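Local coordinates for protein putative polyketide synthase (Brevibacillus brevis, PDB 6HP2) that supplies the O-methyltransferase domain of a trans-AT polyketide synthase multienzyme, probably transferring methyl groups from S-adenosylmethionine to intermediates of antibiotic, probably bacillaene, biosynthesis, at residues V168-F174 with L197-Y201; S173-K179 with E215-P219; V110-E115 with K142-A148. One frame throughout, in Å; residues are numbered along the deposited sequence.

Overall arrangement
Following the chain from its N terminus, contact 3 comes first: it joins helix 108-116 to the loop that leaves helix 129-141 and enters edge strand 148-152, closing a loop that holds strand 121-126 and helix 129-141. It is complete before the other two begin. Contact 1 then pairs strand 164-170 with strand 194-203, and helix 179-188 lies in the connection between them. Contact 2 starts before that connection is closed and ends beyond it, at strand 216-218, so it crosses contact 1 and shares Ser173 and Phe174 with it. Contacts 1 and 2 both touch S-adenosyl-L-homocysteine. The centre of contact 3 is about 22 Å from that of contact 1 and about 29 Å from that of contact 2.

Contact 1 (V168-F174 with L197-Y201); sequences VGIEVSF and LLIDY. With SAH (S-adenosyl-L-homocysteine), chain B.
Glu171 adopts a left-handed backbone conformation (phi 54°), uncommon for glutamate, and its N donates to Ile199 O at 2.6 Å. This bond is the last of a parallel pairing in which Gly169 N reaches Leu197 O and Gly169 O receives Ile199 N. Strands 164-170 and 194-203 are neighbours in the central sheet of a Rossmann-like methyltransferase, linked by a beta-alpha-beta crossover. Gly169 suits its place because Leu198 lays CD2 against its backbone, 3.7 Å from Gly169 O. On the other face, the branched Ile170 and Ile199 lie side by side, with Ile170 CG2 3.8 Å from Ile199 CD1.

Past the end of strand 164-170 the rings take over. Phe174 CG sits between its own N and carbonyl carbon (chi1 65°), which presents a ring face to the edge of Tyr201. The T-shaped pair has its planes at 66°, and Tyr201 CD2 stands 3.6 Å above the phenylalanine plane. Asp200 OD1 meets the phenylalanine edge at CD2, 3.3 Å away, while its anti lone pair accepts Tyr201 N. An ordered water donates to Gly169 O and accepts from Ser173 N. The carboxylate of Glu171 turns elsewhere, to Tyr286 OH and Val47 N. Ile170 O accepts the amino N of S-adenosyl-L-homocysteine at 3.1 Å, which implies that a main-chain carbonyl at the C-terminal end of strand 164-170 contributes to placing the ligand's amino group.

Contact 2 (S173-K179 with E215-P219); sequences SFHIRNK and EVSIP. With SAH (S-adenosyl-L-homocysteine), chain B.
Lys179 turns back toward Ser217 by bending at its second torsion (chi2 -74°) after a first step of -48°, and Ser217 meets it with OG set between its own N and carbonyl carbon (chi1 45°). The motif on one side is a beta hairpin, 209-211 with 216-218, in which Glu215 and Val216 form a G1 beta bulge; Glu215 takes the positive phi expected of its first position. On the other side is the short 3-10 turn that follows strand 164-170 of the methyltransferase fold.

Four oxygens surround the lysine ammonium. Across the contact, NZ donates to Ser217 O at 2.8 Å and to Ser217 OG at 3.0 Å. Within its own loop, NZ reaches Ser173 O and Ile176 O, each at 2.8 Å. Three N-H groups face four acceptors, so some must share. Ser173 O also takes Ile176 N, from the opposite face of its plane. A long, flexible cation suits this position because it can gather carbonyls from both segments. The main chains join where Ser217 N bonds Phe174 O at 2.9 Å, in the carbonyl plane. Beside this bond, Phe174 CB packs on Ile218 CG1, and the side chains of Phe174 and Val216 run side by side, Phe174 CD1 4.1 Å from Val216 CG1.

The same loop borders the ligand: Ile176 CG1 approaches N6 of the S-adenosyl-L-homocysteine adenine at 3.5 Å, and His175 lays CB against C8. On the hairpin side of His175, a water in the imidazole plane lies 2.7 Å from His175 ND1 and donates to Glu215 O.

Contact 3 (V110-E115 with K142-A148); sequences VIQIAE and KNLGARA
Arg147 grips Ala114 O end-on with two nitrogens: NH1 at 2.8 Å and NH2 at 3.1 Å. Both come from the same face of the carbonyl plane, and the oxygen lies in the guanidinium plane. Carbonyls in a helix's last turn lack the N-H of a following turn, and arginine's paired N-H groups can take that place in helix 108-116. Next to this bond the small Ala114 and Ala148 allow a close approach, and Val110 CG1 touches Ala148 CB at 4.0 Å. Leu144 crosses Glu115 at about a right angle, setting CD1 3.5 Å from Glu115 CG. Lys142 runs its aliphatic part over Ile111, CE 3.5 Å from Ile111 CG2, and ends in a salt bridge, NZ 3.3 Å from Glu115 OE1, whose hydrogen bond is weak.

The loop carrying these groups leaves helix 129-141 through a Schellman motif at Asn143 and leads into edge strand 148-152 of the Rossmann-like sheet. Leu144 O then accepts both Arg147 N and Ala148 N, which shapes the turn. A bend at chi3 (-63°) brings the guanidinium round to the helix, and Arg147 NH1 also bonds Ile120 O. Farther out, Ile139 backs Ile111, Leu144 and Ala148, while Thr122 OG1 bonds Val110 O.

Contact 1 (V168-F174 with L197-Y201)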
loop_
_atom_site.group_PDB
_atom_site.type_symbol
_atom_site.label_atom_id
_atom_site.label_comp_id
_atom_site.label_asym_id
_atom_site.label_seq_id
_atom_site.Cartn_x
_atom_site.Cartn_y
_atom_site.Cartn_z
ATOM N N VAL A 168 3.488 5.046 6.393
ATOM C CA VAL A 168 2.567 4.301 5.564
ATOM C C VAL A 168 3.171 4.206 4.174
ATOM O O VAL A 168 3.567 5.237 3.596
ATOM C CB VAL A 168 1.184 4.975 5.540
ATOM C CG1 VAL A 168 0.274 4.232 4.556
ATOM C CG2 VAL A 168 0.596 4.987 6.887
ATOM N N GLY A 169 3.266 2.972 3.647
ATOM C CA GLY A 169 3.645 2.789 2.241
ATOM C C GLY A 169 2.750 1.800 1.536
ATOM O O GLY A 169 2.973 0.574 1.616
ATOM N N ILE A 170 1.714 2.285 0.861
ATOM C CA ILE A 170 0.788 1.384 0.186
ATOM C C ILE A 170 1.209 1.207 -1.278
ATOM O O ILE A 170 1.163 2.172 -2.042
ATOM C CB ILE A 170 -0.646 1.938 0.246
ATOM C CG1 ILE A 170 -1.115 2.008 1.701
ATOM C CG2 ILE A 170 -1.587 1.074 -0.575
ATOM C CD1 ILE A 170 -2.415 2.757 1.893
ATOM N N GLU A 171 1.631 -0.008 -1.661
ATOM C CA GLU A 171 2.083 -0.325 -3.025
ATOM C C GLU A 171 3.185 0.621 -3.494
ATOM O O GLU A 171 3.160 1.086 -4.632
ATOM C CB GLU A 171 0.927 -0.334 -4.038
ATOM C CG GLU A 171 -0.081 -1.452 -3.842
ATOM C CD GLU A 171 -0.969 -1.639 -5.057
ATOM O OE1 GLU A 171 -0.620 -1.113 -6.133
ATOM O OE2 GLU A 171 -2.012 -2.313 -4.939
ATOM N N VAL A 172 4.143 0.921 -2.622
ATOM C CA VAL A 172 5.196 1.852 -2.988
ATOM C C VAL A 172 6.644 1.368 -3.023
ATOM O O VAL A 172 7.412 1.841 -3.858
ATOM C CB VAL A 172 5.183 3.058 -2.025
ATOM C CG1 VAL A 172 6.405 3.935 -2.248
ATOM C CG2 VAL A 172 3.901 3.860 -2.182
ATOM N N SER A 173 7.040 0.428 -2.169
ATOM C CA SER A 173 8.464 0.100 -2.148
ATOM C C SER A 173 8.912 -0.749 -3.332
ATOM O O SER A 173 10.113 -0.699 -3.668
ATOM C CB SER A 173 8.880 -0.587 -0.828
ATOM O OG SER A 173 8.659 -1.916 -0.908
ATOM N N PHE A 174 8.007 -1.492 -3.982
ATOM C CA PHE A 174 8.429 -2.272 -5.139
ATOM C C PHE A 174 8.746 -1.390 -6.334
ATOM O O PHE A 174 9.351 -1.877 -7.298
ATOM C CB PHE A 174 7.411 -3.369 -5.536
ATOM C CG PHE A 174 6.089 -2.891 -6.001
ATOM C CD1 PHE A 174 5.896 -2.561 -7.310
ATOM C CD2 PHE A 174 5.016 -2.816 -5.140
ATOM C CE1 PHE A 174 4.654 -2.137 -7.778
ATOM C CE2 PHE A 174 3.765 -2.410 -5.620
ATOM C CZ PHE A 174 3.608 -2.054 -6.929
ATOM N N LEU A 197 3.221 0.693 8.276
ATOM C CA LEU A 197 2.184 -0.043 7.573
ATOM C C LEU A 197 2.492 -0.044 6.075
ATOM O O LEU A 197 2.549 1.011 5.421
ATOM C CB LEU A 197 0.820 0.558 7.868
ATOM C CG LEU A 197 0.370 0.598 9.291
ATOM C CD1 LEU A 197 -0.901 1.456 9.479
ATOM C CD2 LEU A 197 0.121 -0.801 9.803
ATOM N N LEU A 198 2.661 -1.234 5.538
ATOM C CA LEU A 198 2.908 -1.416 4.129
ATOM C C LEU A 198 1.881 -2.321 3.482
ATOM O O LEU A 198 1.353 -3.249 4.098
ATOM C CB LEU A 198 4.263 -2.042 3.904
ATOM C CG LEU A 198 5.444 -1.435 4.553
ATOM C CD1 LEU A 198 6.662 -2.369 4.240
ATOM C CD2 LEU A 198 5.731 -0.078 4.060
ATOM N N ILE A 199 1.636 -2.046 2.201
ATOM C CA ILE A 199 1.007 -2.975 1.286
ATOM C C ILE A 199 2.039 -3.166 0.198
ATOM O O ILE A 199 2.375 -2.207 -0.500
ATOM C CB ILE A 199 -0.330 -2.480 0.717
ATOM C CG1 ILE A 199 -1.361 -2.262 1.841
ATOM C CG2 ILE A 199 -0.877 -3.481 -0.311
ATOM C CD1 ILE A 199 -2.744 -2.016 1.378
ATOM N N ASP A 200 2.492 -4.417 0.001
ATOM C CA ASP A 200 3.658 -4.636 -0.844
ATOM C C ASP A 200 3.718 -6.091 -1.285
ATOM O O ASP A 200 2.956 -6.962 -0.822
ATOM C CB ASP A 200 4.935 -4.233 -0.123
ATOM C CG ASP A 200 5.863 -3.417 -0.981
ATOM O OD1 ASP A 200 6.020 -3.749 -2.158
ATOM O OD2 ASP A 200 6.478 -2.455 -0.431
ATOM N N TYR A 201 4.616 -6.329 -2.222
ATOM C CA TYR A 201 4.841 -7.671 -2.757
ATOM C C TYR A 201 6.009 -8.432 -2.132
ATOM O O TYR A 201 7.055 -7.869 -1.777
ATOM C CB TYR A 201 5.059 -7.583 -4.259
ATOM C CG TYR A 201 3.842 -7.313 -5.056
ATOM C CD1 TYR A 201 2.853 -8.289 -5.191
ATOM C CD2 TYR A 201 3.659 -6.089 -5.750
ATOM C CE1 TYR A 201 1.754 -8.062 -5.970
ATOM C CE2 TYR A 201 2.533 -5.897 -6.544
ATOM C CZ TYR A 201 1.577 -6.856 -6.618
ATOM O OH TYR A 201 0.421 -6.686 -7.404
HETATM N N SAH B . -0.103 5.025 -1.923
HETATM C CA SAH B . -0.895 5.633 -2.987
HETATM C CB SAH B . -0.180 5.589 -4.332
HETATM C CG SAH B . 0.418 4.248 -4.719
HETATM S SD SAH B . 1.051 4.286 -6.422
HETATM C C SAH B . -2.221 4.915 -3.043
HETATM O O SAH B . -3.085 5.264 -3.847
HETATM O OXT SAH B . -2.434 3.989 -2.267
HETATM C "C5'" SAH B . 2.811 4.387 -6.022
HETATM C "C4'" SAH B . 3.195 5.738 -5.424
HETATM O "O4'" SAH B . 4.575 5.673 -4.999
HETATM C "C3'" SAH B . 3.182 6.871 -6.502
HETATM O "O3'" SAH B . 2.589 7.998 -5.840
HETATM C "C2'" SAH B . 4.645 7.148 -6.845
HETATM O "O2'" SAH B . 4.930 8.461 -7.227
HETATM C "C1'" SAH B . 5.307 6.783 -5.497
HETATM N N9 SAH B . 6.734 6.474 -5.545
HETATM C C8 SAH B . 7.371 5.515 -6.280
HETATM N N7 SAH B . 8.678 5.646 -6.034
HETATM C C5 SAH B . 8.865 6.624 -5.116
HETATM C C6 SAH B . 9.985 7.177 -4.508
HETATM N N6 SAH B . 11.231 6.744 -4.699
HETATM N N1 SAH B . 9.815 8.172 -3.591
HETATM C C2 SAH B . 8.564 8.705 -3.339
HETATM N N3 SAH B . 7.470 8.172 -3.972
HETATM C C4 SAH B . 7.629 7.190 -4.867
HETATM O O HOH W 1 5.263 -0.082 0.098
#

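Contact 2 (S173-K179 with E215-P219)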
loop_
_atom_site.group_PDB
_atom_site.type_symbol
_atom_site.label_atom_id
_atom_site.label_comp_id
_atom_site.label_asym_id
_atom_site.label_seq_id
_atom_site.Cartn_x
_atom_site.Cartn_y
_atom_site.Cartn_z
ATOM N N SER A 173 7.040 0.428 -2.169
ATOM C CA SER A 173 8.464 0.100 -2.148
ATOM C C SER A 173 8.912 -0.749 -3.332
ATOM O O SER A 173 10.113 -0.699 -3.668
ATOM C CB SER A 173 8.880 -0.587 -0.828
ATOM O OG SER A 173 8.659 -1.916 -0.908
ATOM N N PHE A 174 8.007 -1.492 -3.982
ATOM C CA PHE A 174 8.429 -2.272 -5.139
ATOM C C PHE A 174 8.746 -1.390 -6.334
ATOM O O PHE A 174 9.351 -1.877 -7.298
ATOM C CB PHE A 174 7.411 -3.369 -5.536
ATOM C CG PHE A 174 6.089 -2.891 -6.001
ATOM C CD1 PHE A 174 5.896 -2.561 -7.310
ATOM C CD2 PHE A 174 5.016 -2.816 -5.140
ATOM C CE1 PHE A 174 4.654 -2.137 -7.778
ATOM C CE2 PHE A 174 3.765 -2.410 -5.620
ATOM C CZ PHE A 174 3.608 -2.054 -6.929
ATOM N N HIS A 175 8.382 -0.104 -6.283
ATOM C CA HIS A 175 8.806 0.852 -7.323
ATOM C C HIS A 175 10.213 1.417 -7.037
ATOM O O HIS A 175 10.732 2.228 -7.805
ATOM C CB HIS A 175 7.838 2.052 -7.425
ATOM C CG HIS A 175 6.435 1.686 -7.759
ATOM N ND1 HIS A 175 6.037 1.350 -9.028
ATOM C CD2 HIS A 175 5.329 1.604 -6.985
ATOM C CE1 HIS A 175 4.747 1.049 -9.021
ATOM N NE2 HIS A 175 4.289 1.219 -7.792
ATOM N N ILE A 176 10.808 1.060 -5.918
ATOM C CA ILE A 176 12.004 1.716 -5.413
ATOM C C ILE A 176 13.157 0.730 -5.446
ATOM O O ILE A 176 13.166 -0.281 -4.717
ATOM C CB ILE A 176 11.777 2.274 -3.991
ATOM C CG1 ILE A 176 10.709 3.377 -4.058
ATOM C CG2 ILE A 176 13.078 2.782 -3.406
ATOM C CD1 ILE A 176 10.366 3.988 -2.659
ATOM N N ARG A 177 14.158 1.059 -6.235
ATOM C CA ARG A 177 15.306 0.156 -6.370
ATOM C C ARG A 177 16.157 0.077 -5.083
ATOM O O ARG A 177 16.619 -1.006 -4.687
ATOM C CB ARG A 177 16.183 0.608 -7.554
ATOM C CG ARG A 177 17.383 -0.272 -7.857
ATOM C CD ARG A 177 18.005 0.067 -9.223
ATOM N NE ARG A 177 18.732 1.334 -9.210
ATOM C CZ ARG A 177 20.043 1.453 -8.995
ATOM N NH1 ARG A 177 20.793 0.380 -8.773
ATOM N NH2 ARG A 177 20.608 2.654 -8.999
ATOM N N ASN A 178 16.413 1.203 -4.441
ATOM C CA ASN A 178 17.399 1.277 -3.357
ATOM C C ASN A 178 16.678 1.069 -2.034
ATOM O O ASN A 178 16.336 2.016 -1.325
ATOM C CB ASN A 178 18.157 2.596 -3.438
ATOM C CG ASN A 178 18.921 2.736 -4.766
ATOM O OD1 ASN A 178 18.664 3.637 -5.541
ATOM N ND2 ASN A 178 19.835 1.795 -5.044
ATOM N N LYS A 179 16.512 -0.200 -1.684
ATOM C CA LYS A 179 15.709 -0.581 -0.526
ATOM C C LYS A 179 16.354 -0.141 0.780
ATOM O O LYS A 179 15.653 0.209 1.745
ATOM C CB LYS A 179 15.526 -2.093 -0.479
ATOM C CG LYS A 179 15.097 -2.746 -1.807
ATOM C CD LYS A 179 13.686 -2.494 -2.121
ATOM C CE LYS A 179 13.268 -3.279 -3.428
ATOM N NZ LYS A 179 12.022 -2.768 -3.988
ATOM N N GLU A 215 10.900 -0.523 -13.754
ATOM C CA GLU A 215 11.408 -0.119 -12.465
ATOM C C GLU A 215 10.590 -0.780 -11.351
ATOM O O GLU A 215 10.018 -0.121 -10.495
ATOM C CB GLU A 215 11.409 1.407 -12.315
ATOM C CG GLU A 215 12.656 2.099 -12.873
ATOM C CD GLU A 215 12.603 2.302 -14.379
ATOM O OE1 GLU A 215 13.447 3.062 -14.904
ATOM O OE2 GLU A 215 11.718 1.710 -15.036
ATOM N N VAL A 216 10.545 -2.100 -11.398
ATOM C CA VAL A 216 9.919 -2.918 -10.364
ATOM C C VAL A 216 10.964 -3.865 -9.812
ATOM O O VAL A 216 11.621 -4.581 -10.585
ATOM C CB VAL A 216 8.705 -3.679 -10.948
ATOM C CG1 VAL A 216 8.188 -4.709 -9.996
ATOM C CG2 VAL A 216 7.560 -2.686 -11.215
ATOM N N SER A 217 11.027 -3.960 -8.479
ATOM C CA SER A 217 11.942 -4.858 -7.807
ATOM C C SER A 217 11.218 -5.408 -6.582
ATOM O O SER A 217 10.802 -4.642 -5.681
ATOM C CB SER A 217 13.244 -4.120 -7.383
ATOM O OG SER A 217 12.961 -2.885 -6.790
ATOM N N ILE A 218 11.115 -6.747 -6.522
ATOM C CA ILE A 218 10.346 -7.372 -5.450
ATOM C C ILE A 218 11.262 -8.300 -4.678
ATOM O O ILE A 218 11.716 -9.277 -5.240
ATOM C CB ILE A 218 9.124 -8.115 -5.996
ATOM C CG1 ILE A 218 8.202 -7.132 -6.713
ATOM C CG2 ILE A 218 8.408 -8.889 -4.924
ATOM C CD1 ILE A 218 7.087 -7.821 -7.517
ATOM N N PRO A 219 11.529 -8.036 -3.403
ATOM C CA PRO A 219 12.436 -8.896 -2.630
ATOM C C PRO A 219 11.802 -10.227 -2.319
ATOM O O PRO A 219 10.583 -10.340 -2.208
ATOM C CB PRO A 219 12.670 -8.095 -1.323
ATOM C CG PRO A 219 12.241 -6.664 -1.674
ATOM C CD PRO A 219 11.127 -6.822 -2.637
HETATM N N SAH B . -0.103 5.025 -1.923
HETATM C CA SAH B . -0.895 5.633 -2.987
HETATM C CB SAH B . -0.180 5.589 -4.332
HETATM C CG SAH B . 0.418 4.248 -4.719
HETATM S SD SAH B . 1.051 4.286 -6.422
HETATM C C SAH B . -2.221 4.915 -3.043
HETATM O O SAH B . -3.085 5.264 -3.847
HETATM O OXT SAH B . -2.434 3.989 -2.267
HETATM C "C5'" SAH B . 2.811 4.387 -6.022
HETATM C "C4'" SAH B . 3.195 5.738 -5.424
HETATM O "O4'" SAH B . 4.575 5.673 -4.999
HETATM C "C3'" SAH B . 3.182 6.871 -6.502
HETATM O "O3'" SAH B . 2.589 7.998 -5.840
HETATM C "C2'" SAH B . 4.645 7.148 -6.845
HETATM O "O2'" SAH B . 4.930 8.461 -7.227
HETATM C "C1'" SAH B . 5.307 6.783 -5.497
HETATM N N9 SAH B . 6.734 6.474 -5.545
HETATM C C8 SAH B . 7.371 5.515 -6.280
HETATM N N7 SAH B . 8.678 5.646 -6.034
HETATM C C5 SAH B . 8.865 6.624 -5.116
HETATM C C6 SAH B . 9.985 7.177 -4.508
HETATM N N6 SAH B . 11.231 6.744 -4.699
HETATM N N1 SAH B . 9.815 8.172 -3.591
HETATM C C2 SAH B . 8.564 8.705 -3.339
HETATM N N3 SAH B . 7.470 8.172 -3.972
HETATM C C4 SAH B . 7.629 7.190 -4.867
HETATM O O HOH W 2 12.328 -0.939 -8.266
HETATM O O HOH W 3 8.107 1.774 -10.752
#

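Contact 3 (V110-E115 with K142-A148)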
loop_
_atom_site.group_PDB
_atom_site.type_symbol
_atom_site.label_atom_id
_atom_site.label_comp_id
_atom_site.label_asym_id
_atom_site.label_seq_id
_atom_site.Cartn_x
_atom_site.Cartn_y
_atom_site.Cartn_z
ATOM N N VAL A 110 -3.161 11.011 3.024
ATOM C CA VAL A 110 -2.658 12.216 3.680
ATOM C C VAL A 110 -3.792 13.162 4.051
ATOM O O VAL A 110 -3.849 13.701 5.177
ATOM C CB VAL A 110 -1.616 12.912 2.795
ATOM C CG1 VAL A 110 -1.367 14.345 3.252
ATOM C CG2 VAL A 110 -0.331 12.149 2.811
ATOM N N ILE A 111 -4.725 13.336 3.131
ATOM C CA ILE A 111 -5.829 14.256 3.282
ATOM C C ILE A 111 -6.886 13.687 4.197
ATOM O O ILE A 111 -7.387 14.397 5.079
ATOM C CB ILE A 111 -6.436 14.596 1.897
ATOM C CG1 ILE A 111 -5.538 15.578 1.178
ATOM C CG2 ILE A 111 -7.869 15.117 2.048
ATOM C CD1 ILE A 111 -5.789 15.575 -0.328
ATOM N N GLN A 112 -7.326 12.452 3.930
ATOM C CA GLN A 112 -8.441 11.898 4.702
ATOM C C GLN A 112 -8.072 11.680 6.177
ATOM O O GLN A 112 -8.940 11.833 7.061
ATOM C CB GLN A 112 -8.936 10.592 4.096
ATOM C CG GLN A 112 -9.729 10.766 2.764
ATOM C CD GLN A 112 -10.148 9.412 2.163
ATOM O OE1 GLN A 112 -9.725 8.322 2.622
ATOM N NE2 GLN A 112 -10.941 9.468 1.138
ATOM N N ILE A 113 -6.815 11.282 6.470
ATOM C CA ILE A 113 -6.419 11.113 7.881
ATOM C C ILE A 113 -6.484 12.464 8.598
ATOM O O ILE A 113 -6.951 12.574 9.744
ATOM C CB ILE A 113 -5.024 10.480 8.015
ATOM C CG1 ILE A 113 -5.040 9.043 7.555
ATOM C CG2 ILE A 113 -4.523 10.597 9.469
ATOM C CD1 ILE A 113 -3.675 8.464 7.391
ATOM N N ALA A 114 -5.960 13.503 7.952
ATOM C CA ALA A 114 -5.973 14.832 8.550
ATOM C C ALA A 114 -7.393 15.349 8.734
ATOM O O ALA A 114 -7.702 16.027 9.732
ATOM C CB ALA A 114 -5.173 15.804 7.686
ATOM N N GLU A 115 -8.277 15.054 7.785
ATOM C CA GLU A 115 -9.653 15.514 7.924
ATOM C C GLU A 115 -10.350 14.786 9.062
ATOM O O GLU A 115 -11.056 15.400 9.872
ATOM C CB GLU A 115 -10.440 15.308 6.638
ATOM C CG GLU A 115 -10.279 16.333 5.589
ATOM C CD GLU A 115 -11.349 16.192 4.506
ATOM O OE1 GLU A 115 -12.128 17.144 4.294
ATOM O OE2 GLU A 115 -11.411 15.119 3.881
ATOM N N LYS A 142 -9.469 22.062 0.520
ATOM C CA LYS A 142 -10.117 21.615 1.752
ATOM C C LYS A 142 -9.626 22.389 2.979
ATOM O O LYS A 142 -10.009 22.067 4.114
ATOM C CB LYS A 142 -9.906 20.087 1.926
ATOM C CG LYS A 142 -10.657 19.314 0.831
ATOM C CD LYS A 142 -10.107 17.960 0.548
ATOM C CE LYS A 142 -10.807 16.911 1.377
ATOM N NZ LYS A 142 -12.249 16.764 1.067
ATOM N N ASN A 143 -8.772 23.390 2.782
ATOM C CA ASN A 143 -8.304 24.236 3.886
ATOM C C ASN A 143 -7.588 23.394 4.953
ATOM O O ASN A 143 -7.784 23.585 6.147
ATOM C CB ASN A 143 -9.477 24.980 4.503
ATOM C CG ASN A 143 -9.054 26.201 5.246
ATOM O OD1 ASN A 143 -7.907 26.644 5.135
ATOM N ND2 ASN A 143 -9.977 26.769 6.011
ATOM N N LEU A 144 -6.719 22.482 4.518
ATOM C CA LEU A 144 -5.983 21.611 5.429
ATOM C C LEU A 144 -4.493 21.934 5.476
ATOM O O LEU A 144 -3.718 21.158 6.040
ATOM C CB LEU A 144 -6.156 20.138 5.029
ATOM C CG LEU A 144 -7.554 19.546 5.167
ATOM C CD1 LEU A 144 -7.612 18.253 4.359
ATOM C CD2 LEU A 144 -7.910 19.322 6.636
ATOM N N GLY A 145 -4.073 23.045 4.883
ATOM C CA GLY A 145 -2.663 23.342 4.719
ATOM C C GLY A 145 -1.852 23.452 5.988
ATOM O O GLY A 145 -0.634 23.279 5.935
ATOM N N ALA A 146 -2.476 23.781 7.116
ATOM C CA ALA A 146 -1.727 23.901 8.360
ATOM C C ALA A 146 -1.383 22.552 8.955
ATOM O O ALA A 146 -0.559 22.475 9.878
ATOM C CB ALA A 146 -2.503 24.714 9.415
ATOM N N ARG A 147 -1.975 21.486 8.446
ATOM C CA ARG A 147 -1.717 20.161 9.021
ATOM C C ARG A 147 -1.359 19.077 8.018
ATOM O O ARG A 147 -0.970 17.980 8.423
ATOM C CB ARG A 147 -2.930 19.692 9.812
ATOM C CG ARG A 147 -3.143 20.501 11.068
ATOM C CD ARG A 147 -4.268 19.928 11.879
ATOM N NE ARG A 147 -5.556 19.967 11.190
ATOM C CZ ARG A 147 -6.172 18.921 10.657
ATOM N NH1 ARG A 147 -5.622 17.679 10.736
ATOM N NH2 ARG A 147 -7.382 19.088 10.114
ATOM N N ALA A 148 -1.462 19.340 6.740
ATOM C CA ALA A 148 -1.146 18.329 5.721
ATOM C C ALA A 148 -0.295 18.995 4.667
ATOM O O ALA A 148 -0.580 20.141 4.298
ATOM C CB ALA A 148 -2.386 17.771 5.091
#